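Local coordinates for tail spike protein (Acinetobacter phage vB_AbaP_AS12, PDB 6EU4) that probably recognises and may degrade the capsular polysaccharide of Acinetobacter baumannii as the trimeric tailspike of the phage, at residues R245-I256 / C276-D287; M296-D307 / V325-H333. All blocks are in the same frame, centred on the assembly; numbering follows the deposited sequence. Where two conformers were deposited one is given.

Contact 1: residues R245-I256 / C276-D287; sequences RVQASASSRSFI and CWATDAGLYGWD
Phe-255 lies flat on the six-membered ring of Trp-286 in an offset stack, centroids 4.0 Å apart and planes at 10°. Both side chains set CG opposite their own carbonyl carbon (chi1 -68° in Phe-255), which lays one ring over the other. Ala-248 CB sits against the opposite phenyl face, toward the rim, while at the ring edge CE2 meets Ala-278 CB at 3.8 Å and Trp-277 O at 3.7 Å. Trp-277 runs alongside Gln-247: Gln-247 OE1 comes within 3.3 Å of Trp-277 CE3, amide and ring planes 48° apart, and Trp-277 NE1 is hydrogen-bonded to Asp-302. Arg-253 NH1 donates to Asp-287 OD2 at 2.8 Å in a salt bridge; the oxygen lies near the guanidinium plane, while NH1 approaches from above the carboxylate plane. Glu-231 pairs with NH2 of the same arginine, and Ile-256 CD1 covers one guanidinium face. Main-chain bonds join 247-250 to 277-279 and 255-256 to 286-287 in parallel; the register slips by one residue between Ser-249/Thr-279 and Arg-253/Tyr-284, where the chain turns. Parallel strands paired coil to coil, a corner and an inward aromatic stack mark a parallel beta-helix, the fold common among phage tailspikes.

Contact 2: residues M296-D307 / V325-H333; sequences MISCGADFVGAD and VTCMNEHLH
Val-325 N donates to Met-296 O and Ser-298 N to Val-325 O, opening a run of parallel main-chain bonds that continues through Met-328 N to Cys-299 O, Glu-330 N to Ala-301 O, Phe-303 N to Glu-330 O and His-333 N to Val-304 O. At the turn through Ser-298 and Thr-326 a thiol takes part: Cys-299 N donates to Cys-327 SG at 3.5 Å, and the same sulfur packs against the CB atoms of Met-296 and Cys-299.

Apolar contact is modest. Val-304 CG1 meets Leu-332 CD1 at 3.7 Å on the buried face, next to Leu-314.

Among the rings, Phe-303 and His-331 run side by side with planes at 7°, yet they are slid so far, centroids 5.3 Å apart, that they barely overlap. His-333 is covered on one face by the Ala-306 and Asp-307 backbone, with Asp-307 CB 4.0 Å from the ring centroid in a CH-pi contact. His-333 ND1 is hydrogen-bonded to Tyr-359, and Tyr-356 stacks on the ring; Lys-358 pairs with the Asp-307 carboxylate.

Polar side chains meet through water. Asp-302 OD2 and Glu-330 OE1, only 4.4 Å apart, both accept from one water, at 2.8 Å from Asp-302 OD2 and 3.0 Å from Glu-330 OE1. The remaining Asp-302 oxygen, OD1, is held by Trp-277. Asn-329 ND2 donates to a second water, which also lies 3.0 Å from Ala-301 O across the contact.

Two neighbouring carboxylates of like charge are thus bridged rather than paired, which probably eases their repulsion and may raise the proton affinity of one of them, whereas the main chain carries most of the direct polar bonding between the coils.

Along the chain the contacts come in series. After 245-256 the chain runs through strand 268-274 before contact 1 closes the coil on 276-287; strand 284-304 then leads into contact 2, whose own loop, with strand 311-318, ends at 325-333. Neither loop encloses the other. The contacts touch: Ala-281 O lies 2.8 Å from Gly-305 N, a probable hydrogen bond, and Cys-276 O packs on Cys-299 CB. With the Cys-299 to Cys-327 bond, this puts Cys-276, Cys-299 and Cys-327 at equivalent turn positions in three successive coils. Contact 1 packs Arg-245 and Trp-277 on Met-240 of the second subunit; in contact 2 Ser-298 and Thr-326 hydrogen-bond Thr-295 of that subunit, and Ile-297 meets Ile-297 of the third.

Contact 1: residues R245-I256 / C276-D287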
loop_
_atom_site.group_PDB
_atom_site.type_symbol
_atom_site.label_atom_id
_atom_site.label_comp_id
_atom_site.label_asym_id
_atom_site.label_seq_id
_atom_site.Cartn_x
_atom_site.Cartn_y
_atom_site.Cartn_z
ATOM N N ARG A 245 13.859 -8.348 -6.294
ATOM C CA ARG A 245 15.132 -8.810 -5.739
ATOM C C ARG A 245 16.316 -8.384 -6.602
ATOM O O ARG A 245 17.259 -9.156 -6.837
ATOM C CB ARG A 245 15.106 -10.326 -5.534
ATOM C CG ARG A 245 14.296 -10.700 -4.281
ATOM C CD ARG A 245 15.154 -10.834 -3.045
ATOM N NE ARG A 245 15.933 -9.632 -2.804
ATOM C CZ ARG A 245 17.228 -9.500 -3.035
ATOM N NH1 ARG A 245 17.806 -8.322 -2.811
ATOM N NH2 ARG A 245 17.950 -10.524 -3.474
ATOM N N VAL A 246 16.290 -7.120 -7.023
ATOM C CA VAL A 246 17.401 -6.504 -7.734
ATOM C C VAL A 246 18.191 -5.686 -6.727
ATOM O O VAL A 246 17.626 -4.863 -5.988
ATOM C CB VAL A 246 16.906 -5.645 -8.909
ATOM C CG1 VAL A 246 18.059 -4.902 -9.562
ATOM C CG2 VAL A 246 16.213 -6.532 -9.920
ATOM N N GLN A 247 19.498 -5.910 -6.700
ATOM C CA GLN A 247 20.388 -5.211 -5.793
ATOM C C GLN A 247 21.359 -4.407 -6.638
ATOM O O GLN A 247 21.971 -4.953 -7.565
ATOM C CB GLN A 247 21.160 -6.180 -4.901
ATOM C CG GLN A 247 22.234 -5.496 -4.068
ATOM C CD GLN A 247 22.981 -6.435 -3.128
ATOM O OE1 GLN A 247 22.666 -7.617 -3.013
ATOM N NE2 GLN A 247 24.004 -5.900 -2.466
ATOM N N ALA A 248 21.491 -3.128 -6.326
ATOM C CA ALA A 248 22.453 -2.266 -6.997
ATOM C C ALA A 248 23.419 -1.724 -5.949
ATOM O O ALA A 248 23.072 -0.837 -5.157
ATOM C CB ALA A 248 21.752 -1.145 -7.757
ATOM N N SER A 249 24.625 -2.281 -5.953
ATOM C CA SER A 249 25.699 -1.842 -5.077
ATOM C C SER A 249 26.652 -0.996 -5.912
ATOM O O SER A 249 27.224 -1.480 -6.889
ATOM C CB SER A 249 26.406 -3.041 -4.447
ATOM O OG SER A 249 25.483 -3.852 -3.723
ATOM N N ALA A 250 26.789 0.272 -5.545
ATOM C CA ALA A 250 27.525 1.231 -6.353
ATOM C C ALA A 250 28.250 2.214 -5.452
ATOM O O ALA A 250 27.800 2.494 -4.344
ATOM C CB ALA A 250 26.588 2.013 -7.267
ATOM N N SER A 251 29.366 2.761 -5.941
ATOM C CA SER A 251 30.086 3.747 -5.145
ATOM C C SER A 251 29.472 5.140 -5.219
ATOM O O SER A 251 29.649 5.913 -4.282
ATOM C CB SER A 251 31.561 3.812 -5.559
ATOM O OG SER A 251 31.686 4.330 -6.879
ATOM N N SER A 252 28.735 5.486 -6.280
ATOM C CA SER A 252 28.152 6.822 -6.405
ATOM C C SER A 252 26.625 6.811 -6.359
ATOM O O SER A 252 26.031 7.400 -5.443
ATOM C CB SER A 252 28.658 7.486 -7.692
ATOM O OG SER A 252 28.116 8.792 -7.826
ATOM N N ARG A 253 25.958 6.171 -7.322
ATOM C CA ARG A 253 24.490 6.118 -7.341
ATOM C C ARG A 253 24.041 4.695 -7.654
ATOM O O ARG A 253 24.487 4.109 -8.642
ATOM C CB ARG A 253 23.893 7.097 -8.364
ATOM C CG ARG A 253 24.190 8.566 -8.074
ATOM C CD ARG A 253 23.511 9.495 -9.077
ATOM N NE ARG A 253 24.217 9.501 -10.346
ATOM C CZ ARG A 253 23.710 9.949 -11.492
ATOM N NH1 ARG A 253 22.484 10.446 -11.544
ATOM N NH2 ARG A 253 24.439 9.906 -12.608
ATOM N N SER A 254 23.176 4.135 -6.804
ATOM C CA SER A 254 22.737 2.752 -6.987
ATOM C C SER A 254 21.735 2.632 -8.130
ATOM O O SER A 254 21.980 1.914 -9.100
ATOM C CB SER A 254 22.157 2.197 -5.690
ATOM O OG SER A 254 23.168 2.123 -4.695
ATOM N N PHE A 255 20.608 3.342 -8.036
ATOM C CA PHE A 255 19.539 3.288 -9.032
ATOM C C PHE A 255 19.325 4.693 -9.601
ATOM O O PHE A 255 19.138 5.648 -8.838
ATOM C CB PHE A 255 18.224 2.818 -8.403
ATOM C CG PHE A 255 18.212 1.384 -7.939
ATOM C CD1 PHE A 255 17.857 0.367 -8.803
ATOM C CD2 PHE A 255 18.489 1.067 -6.618
ATOM C CE1 PHE A 255 17.800 -0.958 -8.356
ATOM C CE2 PHE A 255 18.447 -0.247 -6.176
ATOM C CZ PHE A 255 18.101 -1.258 -7.037
ATOM N N ILE A 256 19.361 4.822 -10.923
ATOM C CA ILE A 256 19.153 6.093 -11.614
ATOM C C ILE A 256 18.073 5.873 -12.663
ATOM O O ILE A 256 18.257 5.058 -13.576
ATOM C CB ILE A 256 20.433 6.606 -12.307
ATOM C CG1 ILE A 256 21.601 6.730 -11.323
ATOM C CG2 ILE A 256 20.153 7.912 -13.037
ATOM C CD1 ILE A 256 22.933 6.721 -12.070
ATOM N N CYS A 276 13.941 -4.948 -3.530
ATOM C CA CYS A 276 15.173 -4.466 -4.125
ATOM C C CYS A 276 16.017 -3.781 -3.062
ATOM O O CYS A 276 15.536 -3.414 -1.985
ATOM C CB CYS A 276 14.894 -3.513 -5.287
ATOM S SG CYS A 276 14.013 -4.360 -6.670
ATOM N N TRP A 277 17.297 -3.623 -3.371
ATOM C CA TRP A 277 18.270 -3.216 -2.362
ATOM C C TRP A 277 19.299 -2.292 -2.987
ATOM O O TRP A 277 20.015 -2.708 -3.898
ATOM C CB TRP A 277 18.947 -4.451 -1.776
ATOM C CG TRP A 277 19.682 -4.246 -0.469
ATOM C CD1 TRP A 277 19.542 -3.222 0.413
ATOM C CD2 TRP A 277 20.645 -5.132 0.091
ATOM N NE1 TRP A 277 20.357 -3.434 1.516
ATOM C CE2 TRP A 277 21.052 -4.591 1.327
ATOM C CE3 TRP A 277 21.203 -6.335 -0.328
ATOM C CZ2 TRP A 277 22.004 -5.206 2.131
ATOM C CZ3 TRP A 277 22.150 -6.948 0.472
ATOM C CH2 TRP A 277 22.543 -6.376 1.688
ATOM N N ALA A 278 19.386 -1.063 -2.481
ATOM C CA ALA A 278 20.442 -0.124 -2.856
ATOM C C ALA A 278 21.505 -0.154 -1.765
ATOM O O ALA A 278 21.173 -0.017 -0.587
ATOM C CB ALA A 278 19.891 1.296 -3.005
ATOM N N THR A 279 22.764 -0.383 -2.127
ATOM C CA THR A 279 23.818 -0.342 -1.122
ATOM C C THR A 279 25.008 0.473 -1.603
ATOM O O THR A 279 25.286 0.577 -2.802
ATOM C CB THR A 279 24.320 -1.765 -0.693
ATOM O OG1 THR A 279 25.050 -2.374 -1.750
ATOM C CG2 THR A 279 23.150 -2.712 -0.309
ATOM N N ASP A 280 25.717 1.038 -0.629
ATOM C CA ASP A 280 27.064 1.563 -0.724
ATOM C C ASP A 280 27.148 2.930 -1.399
ATOM O O ASP A 280 28.209 3.564 -1.336
ATOM C CB ASP A 280 28.009 0.574 -1.434
ATOM C CG ASP A 280 28.029 -0.789 -0.728
ATOM O OD1 ASP A 280 28.346 -0.802 0.467
ATOM O OD2 ASP A 280 27.661 -1.815 -1.325
ATOM N N ALA A 281 26.085 3.414 -2.018
ATOM C CA ALA A 281 26.142 4.651 -2.789
ATOM C C ALA A 281 26.602 5.848 -1.958
ATOM O O ALA A 281 26.087 6.110 -0.863
ATOM C CB ALA A 281 24.761 4.930 -3.377
ATOM N N GLY A 282 27.532 6.617 -2.521
ATOM C CA GLY A 282 28.084 7.763 -1.832
ATOM C C GLY A 282 27.470 9.105 -2.196
ATOM O O GLY A 282 27.775 10.103 -1.531
ATOM N N LEU A 283 26.604 9.145 -3.220
ATOM C CA LEU A 283 25.959 10.378 -3.674
ATOM C C LEU A 283 24.446 10.333 -3.510
ATOM O O LEU A 283 23.893 11.173 -2.790
ATOM C CB LEU A 283 26.354 10.653 -5.134
ATOM C CG LEU A 283 25.709 11.875 -5.804
ATOM C CD1 LEU A 283 26.103 13.130 -5.083
ATOM C CD2 LEU A 283 26.088 11.987 -7.295
ATOM N N TYR A 284 23.754 9.394 -4.172
ATOM C CA TYR A 284 22.343 9.116 -3.953
ATOM C C TYR A 284 22.124 7.613 -3.956
ATOM O O TYR A 284 22.689 6.905 -4.784
ATOM C CB TYR A 284 21.439 9.707 -5.045
ATOM C CG TYR A 284 21.510 11.187 -5.184
ATOM C CD1 TYR A 284 21.002 12.018 -4.190
ATOM C CD2 TYR A 284 22.046 11.771 -6.327
ATOM C CE1 TYR A 284 21.054 13.378 -4.316
ATOM C CE2 TYR A 284 22.113 13.144 -6.452
ATOM C CZ TYR A 284 21.614 13.934 -5.437
ATOM O OH TYR A 284 21.648 15.303 -5.562
ATOM N N GLY A 285 21.239 7.139 -3.087
ATOM C CA GLY A 285 20.785 5.766 -3.190
ATOM C C GLY A 285 19.925 5.571 -4.428
ATOM O O GLY A 285 20.221 4.751 -5.304
ATOM N N TRP A 286 18.854 6.349 -4.501
ATOM C CA TRP A 286 17.937 6.365 -5.627
ATOM C C TRP A 286 17.880 7.776 -6.172
ATOM O O TRP A 286 17.644 8.726 -5.415
ATOM C CB TRP A 286 16.539 5.946 -5.187
ATOM C CG TRP A 286 16.419 4.589 -4.643
ATOM C CD1 TRP A 286 16.799 4.153 -3.407
ATOM C CD2 TRP A 286 15.838 3.457 -5.310
ATOM N NE1 TRP A 286 16.492 2.819 -3.263
ATOM C CE2 TRP A 286 15.902 2.372 -4.419
ATOM C CE3 TRP A 286 15.273 3.265 -6.575
ATOM C CZ2 TRP A 286 15.435 1.100 -4.750
ATOM C CZ3 TRP A 286 14.801 2.001 -6.904
ATOM C CH2 TRP A 286 14.886 0.936 -5.986
ATOM N N ASP A 287 18.133 7.920 -7.462
ATOM C CA ASP A 287 18.081 9.201 -8.154
ATOM C C ASP A 287 16.965 9.056 -9.187
ATOM O O ASP A 287 17.176 8.456 -10.242
ATOM C CB ASP A 287 19.438 9.527 -8.789
ATOM C CG ASP A 287 19.473 10.892 -9.457
ATOM O OD1 ASP A 287 18.388 11.472 -9.719
ATOM O OD2 ASP A 287 20.598 11.386 -9.730
#

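Contact 2: residues M296-D307 / V325-H333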
loop_
_atom_site.group_PDB
_atom_site.type_symbol
_atom_site.label_atom_id
_atom_site.label_comp_id
_atom_site.label_asym_id
_atom_site.label_seq_id
_atom_site.Cartn_x
_atom_site.Cartn_y
_atom_site.Cartn_z
HETATM N N MSE A 296 7.437 1.001 -4.511
HETATM C CA MSE A 296 8.501 0.228 -3.871
HETATM C C MSE A 296 7.903 -0.539 -2.704
HETATM O O MSE A 296 7.218 0.057 -1.871
HETATM C CB MSE A 296 9.616 1.162 -3.406
HETATM C CG MSE A 296 10.171 2.011 -4.537
HETATM SE SE MSE A 296 11.355 3.383 -3.752
HETATM C CE MSE A 296 12.668 2.231 -3.012
ATOM N N ILE A 297 8.117 -1.861 -2.657
ATOM C CA ILE A 297 7.561 -2.729 -1.622
ATOM C C ILE A 297 8.701 -3.446 -0.920
ATOM O O ILE A 297 9.456 -4.190 -1.558
ATOM C CB ILE A 297 6.577 -3.745 -2.224
ATOM C CG1 ILE A 297 5.404 -3.016 -2.857
ATOM C CG2 ILE A 297 6.073 -4.739 -1.186
ATOM C CD1 ILE A 297 4.694 -3.872 -3.865
ATOM N N SER A 298 8.808 -3.238 0.387
ATOM C CA SER A 298 9.783 -3.939 1.229
ATOM C C SER A 298 11.174 -3.918 0.586
ATOM O O SER A 298 11.888 -4.923 0.501
ATOM C CB SER A 298 9.297 -5.361 1.546
ATOM O OG SER A 298 8.177 -5.331 2.429
ATOM N N CYS A 299 11.560 -2.733 0.144
ATOM C CA CYS A 299 12.903 -2.474 -0.346
ATOM C C CYS A 299 13.765 -1.952 0.793
ATOM O O CYS A 299 13.266 -1.498 1.818
ATOM C CB CYS A 299 12.895 -1.458 -1.472
ATOM S SG CYS A 299 11.995 -2.028 -2.965
ATOM N N GLY A 300 15.081 -2.032 0.596
ATOM C CA GLY A 300 16.028 -1.606 1.600
ATOM C C GLY A 300 17.148 -0.784 0.997
ATOM O O GLY A 300 17.339 -0.735 -0.224
ATOM N N ALA A 301 17.913 -0.161 1.886
ATOM C CA ALA A 301 19.051 0.638 1.463
ATOM C C ALA A 301 20.046 0.675 2.605
ATOM O O ALA A 301 19.708 1.122 3.707
ATOM C CB ALA A 301 18.605 2.039 1.077
ATOM N N ASP A 302 21.240 0.150 2.378
ATOM C CA ASP A 302 22.228 0.017 3.442
ATOM C C ASP A 302 23.503 0.745 3.047
ATOM O O ASP A 302 23.944 0.681 1.889
ATOM C CB ASP A 302 22.586 -1.459 3.735
ATOM C CG ASP A 302 21.495 -2.232 4.477
ATOM O OD1 ASP A 302 20.315 -2.081 4.129
ATOM O OD2 ASP A 302 21.849 -3.038 5.391
ATOM N N PHE A 303 24.107 1.413 4.027
ATOM C CA PHE A 303 25.456 1.964 3.883
ATOM C C PHE A 303 25.514 3.029 2.791
ATOM O O PHE A 303 26.463 3.083 1.999
ATOM C CB PHE A 303 26.487 0.868 3.614
ATOM C CG PHE A 303 26.395 -0.287 4.562
ATOM C CD1 PHE A 303 26.587 -0.098 5.917
ATOM C CD2 PHE A 303 26.105 -1.555 4.095
ATOM C CE1 PHE A 303 26.491 -1.167 6.804
ATOM C CE2 PHE A 303 25.998 -2.624 4.982
ATOM C CZ PHE A 303 26.186 -2.416 6.333
ATOM N N VAL A 304 24.530 3.916 2.777
ATOM C CA VAL A 304 24.511 5.044 1.857
ATOM C C VAL A 304 25.176 6.234 2.541
ATOM O O VAL A 304 24.805 6.609 3.665
ATOM C CB VAL A 304 23.066 5.364 1.429
ATOM C CG1 VAL A 304 22.995 6.672 0.679
ATOM C CG2 VAL A 304 22.550 4.216 0.563
ATOM N N GLY A 305 26.179 6.813 1.879
ATOM C CA GLY A 305 27.044 7.780 2.517
ATOM C C GLY A 305 28.005 7.102 3.470
ATOM O O GLY A 305 27.906 5.902 3.757
ATOM N N ALA A 306 28.952 7.872 3.972
ATOM C CA ALA A 306 29.913 7.373 4.939
ATOM C C ALA A 306 30.165 8.458 5.973
ATOM O O ALA A 306 29.999 9.647 5.702
ATOM C CB ALA A 306 31.232 6.974 4.261
ATOM N N ASP A 307 30.591 8.033 7.155
ATOM C CA ASP A 307 30.827 8.974 8.238
ATOM C C ASP A 307 31.864 9.995 7.811
ATOM O O ASP A 307 32.989 9.641 7.427
ATOM C CB ASP A 307 31.284 8.213 9.481
ATOM C CG ASP A 307 31.094 9.004 10.761
ATOM O OD1 ASP A 307 30.697 10.194 10.709
ATOM O OD2 ASP A 307 31.386 8.426 11.822
ATOM N N VAL A 325 6.120 1.153 0.458
ATOM C CA VAL A 325 5.309 0.321 1.342
ATOM C C VAL A 325 6.257 -0.554 2.159
ATOM O O VAL A 325 6.898 -1.462 1.616
ATOM C CB VAL A 325 4.312 -0.535 0.550
ATOM C CG1 VAL A 325 3.344 -1.220 1.494
ATOM C CG2 VAL A 325 3.563 0.316 -0.441
ATOM N N THR A 326 6.315 -0.292 3.460
ATOM C CA THR A 326 7.140 -1.025 4.420
ATOM C C THR A 326 8.595 -1.163 3.947
ATOM O O THR A 326 9.193 -2.239 4.029
ATOM C CB THR A 326 6.538 -2.406 4.739
ATOM O OG1 THR A 326 5.176 -2.496 4.288
ATOM C CG2 THR A 326 6.499 -2.628 6.247
ATOM N N CYS A 327 9.177 -0.053 3.482
ATOM C CA CYS A 327 10.580 -0.006 3.089
ATOM C C CYS A 327 11.466 0.318 4.289
ATOM O O CYS A 327 10.998 0.734 5.357
ATOM C CB CYS A 327 10.781 0.998 1.947
ATOM S SG CYS A 327 9.954 0.412 0.396
HETATM N N MSE A 328 12.767 0.120 4.097
HETATM C CA MSE A 328 13.756 0.291 5.167
HETATM C C MSE A 328 15.025 0.973 4.694
HETATM O O MSE A 328 15.337 1.014 3.504
HETATM C CB MSE A 328 14.140 -1.061 5.780
HETATM C CG MSE A 328 12.977 -1.813 6.347
HETATM SE SE MSE A 328 13.579 -3.350 7.383
HETATM C CE MSE A 328 14.571 -2.446 8.809
ATOM N N ASN A 329 15.780 1.464 5.666
ATOM C CA ASN A 329 17.175 1.774 5.459
ATOM C C ASN A 329 17.922 1.492 6.753
ATOM O O ASN A 329 17.355 1.566 7.850
ATOM C CB ASN A 329 17.390 3.243 5.032
ATOM C CG ASN A 329 17.490 4.168 6.196
ATOM O OD1 ASN A 329 16.477 4.626 6.742
ATOM N ND2 ASN A 329 18.724 4.434 6.629
ATOM N N GLU A 330 19.206 1.175 6.602
ATOM C CA GLU A 330 20.111 0.987 7.730
ATOM C C GLU A 330 21.448 1.633 7.399
ATOM O O GLU A 330 22.077 1.264 6.403
ATOM C CB GLU A 330 20.315 -0.507 8.040
ATOM C CG GLU A 330 19.025 -1.265 8.392
ATOM C CD GLU A 330 19.243 -2.700 8.846
ATOM O OE1 GLU A 330 20.294 -3.006 9.460
ATOM O OE2 GLU A 330 18.330 -3.521 8.605
ATOM N N HIS A 331 21.888 2.561 8.258
ATOM C CA HIS A 331 23.181 3.238 8.202
ATOM C C HIS A 331 23.201 4.254 7.071
ATOM O O HIS A 331 23.531 3.931 5.924
ATOM C CB HIS A 331 24.340 2.238 8.071
ATOM C CG HIS A 331 24.344 1.188 9.132
ATOM N ND1 HIS A 331 24.709 1.448 10.433
ATOM C CD2 HIS A 331 23.985 -0.117 9.090
ATOM C CE1 HIS A 331 24.568 0.347 11.153
ATOM N NE2 HIS A 331 24.128 -0.616 10.359
ATOM N N LEU A 332 22.853 5.494 7.407
ATOM C CA LEU A 332 22.729 6.574 6.443
ATOM C C LEU A 332 23.479 7.784 6.953
ATOM O O LEU A 332 23.210 8.269 8.059
ATOM C CB LEU A 332 21.264 6.940 6.207
ATOM C CG LEU A 332 21.023 8.111 5.232
ATOM C CD1 LEU A 332 21.484 7.723 3.853
ATOM C CD2 LEU A 332 19.550 8.505 5.195
ATOM N N HIS A 333 24.436 8.247 6.153
ATOM C CA HIS A 333 25.102 9.539 6.327
ATOM C C HIS A 333 24.755 10.373 5.092
ATOM O O HIS A 333 25.351 10.201 4.019
ATOM C CB HIS A 333 26.609 9.377 6.488
ATOM C CG HIS A 333 27.007 8.643 7.724
ATOM N ND1 HIS A 333 27.404 9.280 8.880
ATOM C CD2 HIS A 333 27.067 7.316 7.985
ATOM C CE1 HIS A 333 27.696 8.375 9.799
ATOM N NE2 HIS A 333 27.490 7.176 9.284
HETATM O O HOH W 1 20.937 3.704 4.614
HETATM O O HOH W 2 22.892 -3.051 7.969
HETATM O O HOH W 3 26.330 4.701 5.686
#